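Local coordinates for protein 2,3-dihydroxybenzoate-AMP ligase (Bacillus subtilis, PDB 1MDB) that belongs to the ANL superfamily of AMP-binding enzymes and, in this model, holds adenosine monophosphate and 2,3-dihydroxy-benzoic acid in adjoining pockets, at residues 335-340 against 355-360; 359-364 against 385-390; 379-384 against 413-418. All coordinates share one frame; numbering follows the deposited sequence.

Interaction 1: 335-340 against 355-360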
loop_
_atom_site.group_PDB
_atom_site.type_symbol
_atom_site.label_atom_id
_atom_site.label_comp_id
_atom_site.label_asym_id
_atom_site.label_seq_id
_atom_site.Cartn_x
_atom_site.Cartn_y
_atom_site.Cartn_z
ATOM N N GLY A 335 2.511 -3.405 -9.681
ATOM C CA GLY A 335 3.544 -4.412 -9.832
ATOM C C GLY A 335 4.815 -4.174 -9.055
ATOM O O GLY A 335 4.902 -4.484 -7.863
ATOM N N LEU A 336 5.797 -3.610 -9.748
ATOM C CA LEU A 336 7.115 -3.326 -9.206
ATOM C C LEU A 336 7.238 -2.909 -7.748
ATOM O O LEU A 336 6.553 -1.998 -7.285
ATOM C CB LEU A 336 7.809 -2.266 -10.068
ATOM C CG LEU A 336 9.250 -1.948 -9.653
ATOM C CD1 LEU A 336 10.106 -3.197 -9.825
ATOM C CD2 LEU A 336 9.809 -0.809 -10.500
ATOM N N VAL A 337 8.144 -3.576 -7.036
ATOM C CA VAL A 337 8.419 -3.258 -5.643
ATOM C C VAL A 337 9.934 -3.198 -5.461
ATOM O O VAL A 337 10.653 -4.124 -5.849
ATOM C CB VAL A 337 7.842 -4.309 -4.681
ATOM C CG1 VAL A 337 8.263 -3.978 -3.249
ATOM C CG2 VAL A 337 6.321 -4.335 -4.782
ATOM N N ASN A 338 10.407 -2.102 -4.877
ATOM C CA ASN A 338 11.831 -1.884 -4.640
ATOM C C ASN A 338 12.139 -1.805 -3.148
ATOM O O ASN A 338 11.387 -1.186 -2.382
ATOM C CB ASN A 338 12.278 -0.572 -5.295
ATOM C CG ASN A 338 11.959 -0.518 -6.766
ATOM O OD1 ASN A 338 12.625 -1.155 -7.583
ATOM N ND2 ASN A 338 10.920 0.241 -7.118
ATOM N N TYR A 339 13.256 -2.399 -2.736
ATOM C CA TYR A 339 13.648 -2.367 -1.325
ATOM C C TYR A 339 15.132 -2.075 -1.144
ATOM O O TYR A 339 15.950 -2.467 -1.971
ATOM C CB TYR A 339 13.431 -3.720 -0.625
ATOM C CG TYR A 339 12.056 -4.351 -0.652
ATOM C CD1 TYR A 339 11.638 -5.112 -1.741
ATOM C CD2 TYR A 339 11.209 -4.271 0.462
ATOM C CE1 TYR A 339 10.414 -5.788 -1.717
ATOM C CE2 TYR A 339 9.985 -4.941 0.491
ATOM C CZ TYR A 339 9.597 -5.696 -0.597
ATOM O OH TYR A 339 8.401 -6.374 -0.565
ATOM N N THR A 340 15.482 -1.391 -0.061
ATOM C CA THR A 340 16.892 -1.208 0.242
ATOM C C THR A 340 17.153 -2.573 0.885
ATOM O O THR A 340 16.260 -3.125 1.544
ATOM C CB THR A 340 17.141 -0.094 1.281
ATOM O OG1 THR A 340 16.282 -0.281 2.410
ATOM C CG2 THR A 340 16.896 1.270 0.663
ATOM N N LYS A 355 16.126 -1.075 -4.829
ATOM C CA LYS A 355 16.297 -1.534 -6.210
ATOM C C LYS A 355 15.312 -2.677 -6.442
ATOM O O LYS A 355 14.930 -3.363 -5.502
ATOM C CB LYS A 355 17.738 -2.017 -6.453
ATOM C CG LYS A 355 18.165 -3.221 -5.621
ATOM C CD LYS A 355 19.612 -3.635 -5.915
ATOM C CE LYS A 355 20.045 -4.805 -5.022
ATOM N NZ LYS A 355 21.507 -5.128 -5.106
ATOM N N PRO A 356 14.880 -2.896 -7.695
ATOM C CA PRO A 356 13.927 -3.980 -7.970
ATOM C C PRO A 356 14.205 -5.259 -7.189
ATOM O O PRO A 356 15.356 -5.678 -7.057
ATOM C CB PRO A 356 14.051 -4.168 -9.473
ATOM C CG PRO A 356 14.265 -2.758 -9.942
ATOM C CD PRO A 356 15.262 -2.206 -8.942
ATOM N N MET A 357 13.147 -5.879 -6.672
ATOM C CA MET A 357 13.301 -7.105 -5.895
ATOM C C MET A 357 13.503 -8.346 -6.761
ATOM O O MET A 357 14.025 -9.354 -6.287
ATOM C CB MET A 357 12.092 -7.320 -4.971
ATOM C CG MET A 357 10.827 -7.832 -5.647
ATOM S SD MET A 357 9.551 -8.266 -4.404
ATOM C CE MET A 357 7.996 -7.996 -5.335
ATOM N N SER A 358 13.097 -8.273 -8.024
ATOM C CA SER A 358 13.232 -9.406 -8.935
ATOM C C SER A 358 14.328 -9.205 -9.968
ATOM O O SER A 358 14.530 -8.097 -10.460
ATOM C CB SER A 358 11.918 -9.656 -9.671
ATOM O OG SER A 358 12.092 -10.614 -10.701
ATOM N N PRO A 359 15.051 -10.283 -10.314
ATOM C CA PRO A 359 16.130 -10.211 -11.304
ATOM C C PRO A 359 15.531 -9.939 -12.677
ATOM O O PRO A 359 16.223 -9.490 -13.590
ATOM C CB PRO A 359 16.755 -11.605 -11.243
ATOM C CG PRO A 359 16.428 -12.079 -9.861
ATOM C CD PRO A 359 15.004 -11.620 -9.699
ATOM N N TYR A 360 14.238 -10.218 -12.813
ATOM C CA TYR A 360 13.560 -10.024 -14.081
ATOM C C TYR A 360 12.759 -8.727 -14.195
ATOM O O TYR A 360 12.099 -8.493 -15.209
ATOM C CB TYR A 360 12.670 -11.231 -14.381
ATOM C CG TYR A 360 13.421 -12.546 -14.342
ATOM C CD1 TYR A 360 13.564 -13.256 -13.150
ATOM C CD2 TYR A 360 14.009 -13.072 -15.495
ATOM C CE1 TYR A 360 14.269 -14.461 -13.103
ATOM C CE2 TYR A 360 14.718 -14.273 -15.462
ATOM C CZ TYR A 360 14.845 -14.962 -14.262
ATOM O OH TYR A 360 15.543 -16.149 -14.215
#
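The antiparallel pairing of strand 337-339 with strand 355-356, which sets Asn-338 beside Pro-356 and Tyr-339 beside Lys-355, forms the end of a nine-stranded mixed sheet. Lys-355 N gives its hydrogen to Tyr-339 O (3.2 Å), standing well above the carbonyl plane, while the return bond from Tyr-339 N to Lys-355 O is weak at 3.4 Å. Beyond Pro-356, which has no N-H to offer, Met-357 N takes up the ladder again and reaches Val-337 O at 3.2 Å, almost in line with the carbonyl. Asn-338 and Pro-356 form the non-hydrogen-bonded pair. Asn-338 turns its OD1 over the proline nitrogen, 2.9 Å from Pro-356 N; this is close packing without a proton to share, and the amide is held from its other end, where ND2 binds Phe-330 O of the neighbouring strand 325-331. Nearby, Leu-336 CD1 rests 4.1 Å from Pro-356 CB.

Met-357, just past its strand, touches both Val-337 and Tyr-339. Its CG sits between the backbone N and the carbonyl carbon (chi1 77°), and the chain then runs extended alongside the tyrosine. SD meets the ring at its edge, near the ring plane, 3.8 Å from Tyr-339 CE1: a Met-aromatic contact of the edge kind. The terminal CE goes on to Val-337 CB at 3.7 Å. Tyr-339 is also anchored at its far end, its OH bonded to Ser-214 OG of helix 204-218, and that helix packs on Met-357 as well. Val-337 in turn touches the bound 2,3-dihydroxy-benzoic acid; Met-357, which packs on Val-337, is in this sense a second-shell residue. The whole is an antiparallel edge-strand pair whose inner strand supplies one wall residue of a ligand pocket.

Interaction 2: 359-364 against 385-390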
loop_
_atom_site.group_PDB
_atom_site.type_symbol
_atom_site.label_atom_id
_atom_site.label_comp_id
_atom_site.label_asym_id
_atom_site.label_seq_id
_atom_site.Cartn_x
_atom_site.Cartn_y
_atom_site.Cartn_z
ATOM N N PRO A 359 15.051 -10.283 -10.314
ATOM C CA PRO A 359 16.130 -10.211 -11.304
ATOM C C PRO A 359 15.531 -9.939 -12.677
ATOM O O PRO A 359 16.223 -9.490 -13.590
ATOM C CB PRO A 359 16.755 -11.605 -11.243
ATOM C CG PRO A 359 16.428 -12.079 -9.861
ATOM C CD PRO A 359 15.004 -11.620 -9.699
ATOM N N TYR A 360 14.238 -10.218 -12.813
ATOM C CA TYR A 360 13.560 -10.024 -14.081
ATOM C C TYR A 360 12.759 -8.727 -14.195
ATOM O O TYR A 360 12.099 -8.493 -15.209
ATOM C CB TYR A 360 12.670 -11.231 -14.381
ATOM C CG TYR A 360 13.421 -12.546 -14.342
ATOM C CD1 TYR A 360 13.564 -13.256 -13.150
ATOM C CD2 TYR A 360 14.009 -13.072 -15.495
ATOM C CE1 TYR A 360 14.269 -14.461 -13.103
ATOM C CE2 TYR A 360 14.718 -14.273 -15.462
ATOM C CZ TYR A 360 14.845 -14.962 -14.262
ATOM O OH TYR A 360 15.543 -16.149 -14.215
ATOM N N ASP A 361 12.808 -7.892 -13.157
ATOM C CA ASP A 361 12.120 -6.603 -13.190
ATOM C C ASP A 361 12.896 -5.702 -14.152
ATOM O O ASP A 361 14.103 -5.537 -14.013
ATOM C CB ASP A 361 12.107 -5.933 -11.806
ATOM C CG ASP A 361 10.928 -6.369 -10.940
ATOM O OD1 ASP A 361 9.797 -6.432 -11.459
ATOM O OD2 ASP A 361 11.132 -6.630 -9.733
ATOM N N GLU A 362 12.207 -5.133 -15.130
ATOM C CA GLU A 362 12.842 -4.236 -16.086
ATOM C C GLU A 362 12.447 -2.794 -15.783
ATOM O O GLU A 362 11.260 -2.478 -15.669
ATOM C CB GLU A 362 12.406 -4.582 -17.505
ATOM C CG GLU A 362 13.091 -5.788 -18.095
ATOM C CD GLU A 362 12.454 -6.209 -19.397
ATOM O OE1 GLU A 362 11.423 -6.917 -19.354
ATOM O OE2 GLU A 362 12.974 -5.816 -20.465
ATOM N N SER A 363 13.441 -1.922 -15.654
ATOM C CA SER A 363 13.186 -0.522 -15.376
ATOM C C SER A 363 13.796 0.388 -16.436
ATOM O O SER A 363 14.900 0.148 -16.923
ATOM C CB SER A 363 13.744 -0.144 -14.001
ATOM O OG SER A 363 12.968 -0.711 -12.959
ATOM N N ARG A 364 13.063 1.433 -16.796
ATOM C CA ARG A 364 13.555 2.394 -17.765
ATOM C C ARG A 364 13.197 3.804 -17.326
ATOM O O ARG A 364 12.113 4.045 -16.791
ATOM C CB ARG A 364 13.002 2.077 -19.157
ATOM C CG ARG A 364 13.492 0.719 -19.637
ATOM C CD ARG A 364 13.308 0.473 -21.121
ATOM N NE ARG A 364 13.847 -0.837 -21.486
ATOM C CZ ARG A 364 13.852 -1.335 -22.718
ATOM N NH1 ARG A 364 13.343 -0.632 -23.721
ATOM N NH2 ARG A 364 14.364 -2.537 -22.944
ATOM N N GLY A 385 7.706 -6.503 -15.819
ATOM C CA GLY A 385 8.203 -7.708 -15.184
ATOM C C GLY A 385 7.201 -8.816 -14.894
ATOM O O GLY A 385 6.043 -8.740 -15.309
ATOM N N PRO A 386 7.634 -9.862 -14.165
ATOM C CA PRO A 386 6.878 -11.058 -13.758
ATOM C C PRO A 386 5.650 -10.811 -12.889
ATOM O O PRO A 386 4.707 -11.608 -12.903
ATOM C CB PRO A 386 7.915 -11.894 -12.999
ATOM C CG PRO A 386 9.216 -11.413 -13.509
ATOM C CD PRO A 386 9.007 -9.926 -13.636
ATOM N N TYR A 387 5.675 -9.732 -12.112
ATOM C CA TYR A 387 4.560 -9.423 -11.229
ATOM C C TYR A 387 4.030 -7.998 -11.403
ATOM O O TYR A 387 3.488 -7.402 -10.467
ATOM C CB TYR A 387 4.974 -9.678 -9.774
ATOM C CG TYR A 387 6.110 -8.797 -9.311
ATOM C CD1 TYR A 387 5.856 -7.617 -8.620
ATOM C CD2 TYR A 387 7.439 -9.113 -9.615
ATOM C CE1 TYR A 387 6.888 -6.769 -8.245
ATOM C CE2 TYR A 387 8.485 -8.261 -9.248
ATOM C CZ TYR A 387 8.200 -7.093 -8.566
ATOM O OH TYR A 387 9.208 -6.228 -8.198
ATOM N N THR A 388 4.202 -7.462 -12.611
ATOM C CA THR A 388 3.716 -6.137 -12.964
ATOM C C THR A 388 2.653 -6.372 -14.030
ATOM O O THR A 388 2.926 -6.992 -15.054
ATOM C CB THR A 388 4.842 -5.252 -13.542
ATOM O OG1 THR A 388 5.812 -4.989 -12.518
ATOM C CG2 THR A 388 4.276 -3.923 -14.055
ATOM N N ILE A 389 1.434 -5.902 -13.775
ATOM C CA ILE A 389 0.325 -6.088 -14.705
ATOM C C ILE A 389 0.604 -5.497 -16.078
ATOM O O ILE A 389 1.483 -4.661 -16.240
ATOM C CB ILE A 389 -0.981 -5.435 -14.173
ATOM C CG1 ILE A 389 -0.851 -3.909 -14.202
ATOM C CG2 ILE A 389 -1.272 -5.929 -12.748
ATOM C CD1 ILE A 389 -2.068 -3.169 -13.667
ATOM N N ARG A 390 -0.162 -5.943 -17.063
ATOM C CA ARG A 390 -0.027 -5.447 -18.428
ATOM C C ARG A 390 -1.230 -4.585 -18.788
ATOM O O ARG A 390 -1.372 -4.151 -19.930
ATOM C CB ARG A 390 0.077 -6.615 -19.411
ATOM C CG ARG A 390 1.412 -7.342 -19.380
ATOM C CD ARG A 390 2.552 -6.352 -19.516
ATOM N NE ARG A 390 3.821 -7.014 -19.802
ATOM C CZ ARG A 390 4.230 -7.366 -21.018
ATOM N NH1 ARG A 390 3.474 -7.121 -22.081
ATOM N NH2 ARG A 390 5.399 -7.963 -21.167
HETATM O O HOH W 1 8.157 -4.396 -13.235
#
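Tyr-387 carries its ring with CG between the backbone N and the carbonyl carbon (chi1 63°), and Asp-361 swings its carboxylate to the side opposite its own carbonyl carbon (chi1 -87°); these two rotations bring phenol and acid together. Tyr-387 is the third residue of a type I beta turn running from Gly-385 to Thr-388, just after strand 379-384, and Asp-361 leads into strand 362-366, so the contact joins the approach to one strand with the exit from its neighbour in the same antiparallel sheet. Tyr-387 OH donates to Asp-361 OD2 in a very short hydrogen bond of 2.5 Å. The carboxylate comes to the edge of the ring at the OH and CE2 corner, its plane turned 74° from that of the ring, and Asp-361 OD1 approaches Tyr-387 CE2 to 3.2 Å.

Both oxygens of the main bond have a second partner: Asp-361 OD2 is also bonded to Ser-358 N, and Tyr-387 OH to Val-337 N, which ties the turn to strand 337-339 of the large mixed sheet and probably restrains the rotation of both groups. The other carboxylate oxygen is used through a water molecule, which donates to Asp-361 OD1 at 3.2 Å and lies 2.5 Å from OG1 of Thr-388, the last residue of the turn. Gly-385, fully extended, lies against the opposite backbone, its CA 4.5 Å from Asp-361 CA and 4.0 Å from Tyr-360 O. Tyr-209 of helix 204-218 packs on both Pro-386 and Tyr-387, while Pro-386 O is bonded to Trp-22 NE1. An apolar contact adds to this: Pro-386 CG packs 3.6 Å from Tyr-360 CB.

Interaction 3: 379-384 against 413-418. With AMP (adenosine monophosphate), chain D; SO4 (sulfate ion), chain C.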
loop_
_atom_site.group_PDB
_atom_site.type_symbol
_atom_site.label_atom_id
_atom_site.label_comp_id
_atom_site.label_asym_id
_atom_site.label_seq_id
_atom_site.Cartn_x
_atom_site.Cartn_y
_atom_site.Cartn_z
ATOM N N GLY A 379 14.271 11.276 -14.802
ATOM C CA GLY A 379 13.229 11.162 -15.801
ATOM C C GLY A 379 12.039 10.342 -15.343
ATOM O O GLY A 379 11.891 10.033 -14.159
ATOM N N HIS A 380 11.186 9.998 -16.300
ATOM C CA HIS A 380 9.994 9.208 -16.059
ATOM C C HIS A 380 10.337 7.728 -15.899
ATOM O O HIS A 380 11.084 7.158 -16.694
ATOM C CB HIS A 380 9.019 9.387 -17.226
ATOM C CG HIS A 380 8.507 10.783 -17.370
ATOM N ND1 HIS A 380 7.459 11.271 -16.620
ATOM C CD2 HIS A 380 8.902 11.800 -18.172
ATOM C CE1 HIS A 380 7.226 12.526 -16.957
ATOM N NE2 HIS A 380 8.088 12.872 -17.897
ATOM N N LEU A 381 9.778 7.105 -14.871
ATOM C CA LEU A 381 10.038 5.699 -14.622
ATOM C C LEU A 381 9.005 4.780 -15.246
ATOM O O LEU A 381 7.804 4.913 -15.000
ATOM C CB LEU A 381 10.093 5.419 -13.116
ATOM C CG LEU A 381 10.210 3.939 -12.713
ATOM C CD1 LEU A 381 11.566 3.389 -13.131
ATOM C CD2 LEU A 381 10.037 3.800 -11.207
ATOM N N LEU A 382 9.484 3.855 -16.069
ATOM C CA LEU A 382 8.631 2.858 -16.685
ATOM C C LEU A 382 9.172 1.539 -16.158
ATOM O O LEU A 382 10.355 1.439 -15.822
ATOM C CB LEU A 382 8.707 2.913 -18.209
ATOM C CG LEU A 382 8.022 4.131 -18.829
ATOM C CD1 LEU A 382 8.984 5.310 -18.828
ATOM C CD2 LEU A 382 7.598 3.809 -20.247
ATOM N N THR A 383 8.314 0.532 -16.061
ATOM C CA THR A 383 8.752 -0.744 -15.530
ATOM C C THR A 383 7.968 -1.892 -16.158
ATOM O O THR A 383 6.848 -1.703 -16.639
ATOM C CB THR A 383 8.600 -0.753 -13.996
ATOM O OG1 THR A 383 9.417 -1.787 -13.435
ATOM C CG2 THR A 383 7.149 -0.980 -13.605
ATOM N N ARG A 384 8.565 -3.078 -16.142
ATOM C CA ARG A 384 7.970 -4.264 -16.754
ATOM C C ARG A 384 8.556 -5.521 -16.112
ATOM O O ARG A 384 9.766 -5.598 -15.877
ATOM C CB ARG A 384 8.268 -4.217 -18.253
ATOM C CG ARG A 384 7.792 -5.377 -19.093
ATOM C CD ARG A 384 7.642 -4.906 -20.539
ATOM N NE ARG A 384 8.007 -5.910 -21.539
ATOM C CZ ARG A 384 9.223 -6.047 -22.066
ATOM N NH1 ARG A 384 10.219 -5.250 -21.694
ATOM N NH2 ARG A 384 9.439 -6.977 -22.985
ATOM N N ASP A 413 6.106 8.174 -11.699
ATOM C CA ASP A 413 7.122 8.736 -10.816
ATOM C C ASP A 413 8.307 9.298 -11.591
ATOM O O ASP A 413 8.646 8.812 -12.674
ATOM C CB ASP A 413 7.626 7.672 -9.842
ATOM C CG ASP A 413 6.510 7.087 -9.001
ATOM O OD1 ASP A 413 6.145 5.911 -9.218
ATOM O OD2 ASP A 413 5.988 7.820 -8.137
ATOM N N ILE A 414 8.917 10.346 -11.047
ATOM C CA ILE A 414 10.097 10.933 -11.655
ATOM C C ILE A 414 11.241 10.436 -10.770
ATOM O O ILE A 414 11.262 10.692 -9.558
ATOM C CB ILE A 414 10.068 12.480 -11.633
ATOM C CG1 ILE A 414 8.843 13.004 -12.392
ATOM C CG2 ILE A 414 11.336 13.026 -12.273
ATOM C CD1 ILE A 414 8.672 12.436 -13.795
ATOM N N VAL A 415 12.184 9.717 -11.371
ATOM C CA VAL A 415 13.303 9.159 -10.616
ATOM C C VAL A 415 14.608 9.206 -11.410
ATOM O O VAL A 415 14.632 9.595 -12.579
ATOM C CB VAL A 415 13.036 7.675 -10.269
ATOM C CG1 VAL A 415 11.615 7.498 -9.733
ATOM C CG2 VAL A 415 13.226 6.809 -11.515
ATOM N N ARG A 416 15.690 8.804 -10.754
ATOM C CA ARG A 416 17.001 8.731 -11.385
ATOM C C ARG A 416 17.555 7.393 -10.908
ATOM O O ARG A 416 17.143 6.892 -9.860
ATOM C CB ARG A 416 17.904 9.884 -10.931
ATOM C CG ARG A 416 18.732 9.599 -9.688
ATOM C CD ARG A 416 19.494 10.832 -9.232
ATOM N NE ARG A 416 20.446 10.509 -8.175
ATOM C CZ ARG A 416 20.454 11.079 -6.975
ATOM N NH1 ARG A 416 19.556 12.008 -6.676
ATOM N NH2 ARG A 416 21.355 10.713 -6.071
ATOM N N LEU A 417 18.470 6.806 -11.670
ATOM C CA LEU A 417 19.038 5.520 -11.292
ATOM C C LEU A 417 20.451 5.649 -10.763
ATOM O O LEU A 417 21.235 6.471 -11.238
ATOM C CB LEU A 417 19.038 4.560 -12.483
ATOM C CG LEU A 417 17.698 4.140 -13.088
ATOM C CD1 LEU A 417 17.954 3.230 -14.279
ATOM C CD2 LEU A 417 16.845 3.427 -12.039
ATOM N N THR A 418 20.768 4.826 -9.773
ATOM C CA THR A 418 22.090 4.823 -9.169
ATOM C C THR A 418 22.988 3.836 -9.931
ATOM O O THR A 418 22.537 3.148 -10.852
ATOM C CB THR A 418 22.005 4.426 -7.679
ATOM O OG1 THR A 418 22.992 5.148 -6.941
ATOM C CG2 THR A 418 22.252 2.937 -7.498
HETATM P P AMP D . 0.294 2.253 -4.270
HETATM O O1P AMP D . -0.261 1.291 -5.286
HETATM O O2P AMP D . -0.738 2.940 -3.439
HETATM O O3P AMP D . 1.373 1.626 -3.425
HETATM O "O5'" AMP D . 0.973 3.527 -5.076
HETATM C "C5'" AMP D . 2.260 3.430 -5.751
HETATM C "C4'" AMP D . 2.836 4.836 -5.964
HETATM O "O4'" AMP D . 3.079 5.339 -4.664
HETATM C "C3'" AMP D . 4.181 4.892 -6.626
HETATM O "O3'" AMP D . 4.080 4.864 -8.048
HETATM C "C2'" AMP D . 4.768 6.183 -6.069
HETATM O "O2'" AMP D . 4.355 7.331 -6.842
HETATM C "C1'" AMP D . 4.226 6.174 -4.662
HETATM N N9 AMP D . 5.458 5.574 -3.674
HETATM C C8 AMP D . 5.371 4.414 -2.983
HETATM N N7 AMP D . 6.463 4.193 -2.255
HETATM C C5 AMP D . 7.230 5.239 -2.507
HETATM C C6 AMP D . 8.487 5.473 -1.960
HETATM N N6 AMP D . 9.063 4.646 -1.088
HETATM N N1 AMP D . 9.112 6.629 -2.362
HETATM C C2 AMP D . 8.554 7.506 -3.245
HETATM N N3 AMP D . 7.340 7.277 -3.765
HETATM C C4 AMP D . 6.651 6.137 -3.404
HETATM S S SO4 C . 25.303 7.441 -8.340
HETATM O O1 SO4 C . 24.575 8.084 -7.227
HETATM O O2 SO4 C . 26.672 7.986 -8.414
HETATM O O3 SO4 C . 25.366 5.985 -8.108
HETATM O O4 SO4 C . 24.598 7.705 -9.610
#
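Gly-379 and Val-415 exchange two backbone bonds: Gly-379 N reaches Val-415 O at 2.8 Å, and Val-415 N reaches Gly-379 O at the same length. Gly-379 O is approached a second time by Ile-414 CA, a CA-H...O contact of 3.2 Å. Two residues on, Leu-381 N donates to Asp-413 O (3.0 Å); the Thr-411 hydroxyl lies between Leu-381 O and Asp-413 OD1 and is shared by them.

These bonds join the two middle strands of a four-stranded antiparallel sheet. The short segments cross with their N-to-C directions 95° apart, and between them the pairing is confined to the Gly-379 to Leu-381 end. On one face, Ile-414 CD1 lies obliquely against the His-380 ring, 3.3 Å from ND1; the imidazole's other nitrogen, NE2, is bonded to Asp-368 OD1. On the other face, Val-415 CG2, placed between the valine's backbone N and carbonyl carbon, packs 3.8 Å from Leu-381 CB.

The strand also delivers a ligand residue. Asp-413 OD1 accepts from AMP O3' at 2.6 Å, while its OD2 forms a salt bridge with Arg-428, itself a partner of the nucleotide; a carboxylate so placed at the ribose is a familiar feature of adenylate-forming enzymes. At the far end of the segment, Thr-418 OG1 donates to sulfate O3 (2.8 Å), and Arg-419 N binds the same ion.

In the fold
Interactions 1 and 2 are close neighbours, their centres about 8 Å apart, and share Pro-359 and Tyr-360; a probable hydrogen bond of 3.1 Å between Val-337 N and Tyr-387 OH links them, and Met-357 CE packs 3.3 Å from Tyr-387 CE1. The centre of interaction 3 is about 13 Å from each of their centres. It joins interaction 2 through neighbouring strands 362-366 and 379-384, where Leu-382 N meets Arg-364 O at 2.7 Å, and meets interaction 1 where Leu-336 CD2 comes 3.1 Å from Thr-383 OG1. Two of the three contacts reach a ligand: interaction 1 borders 2,3-dihydroxy-benzoic acid and interaction 3 AMP, whereas in interaction 2 the Tyr-387 side chain stays about 8 Å from 2,3-dihydroxy-benzoic acid.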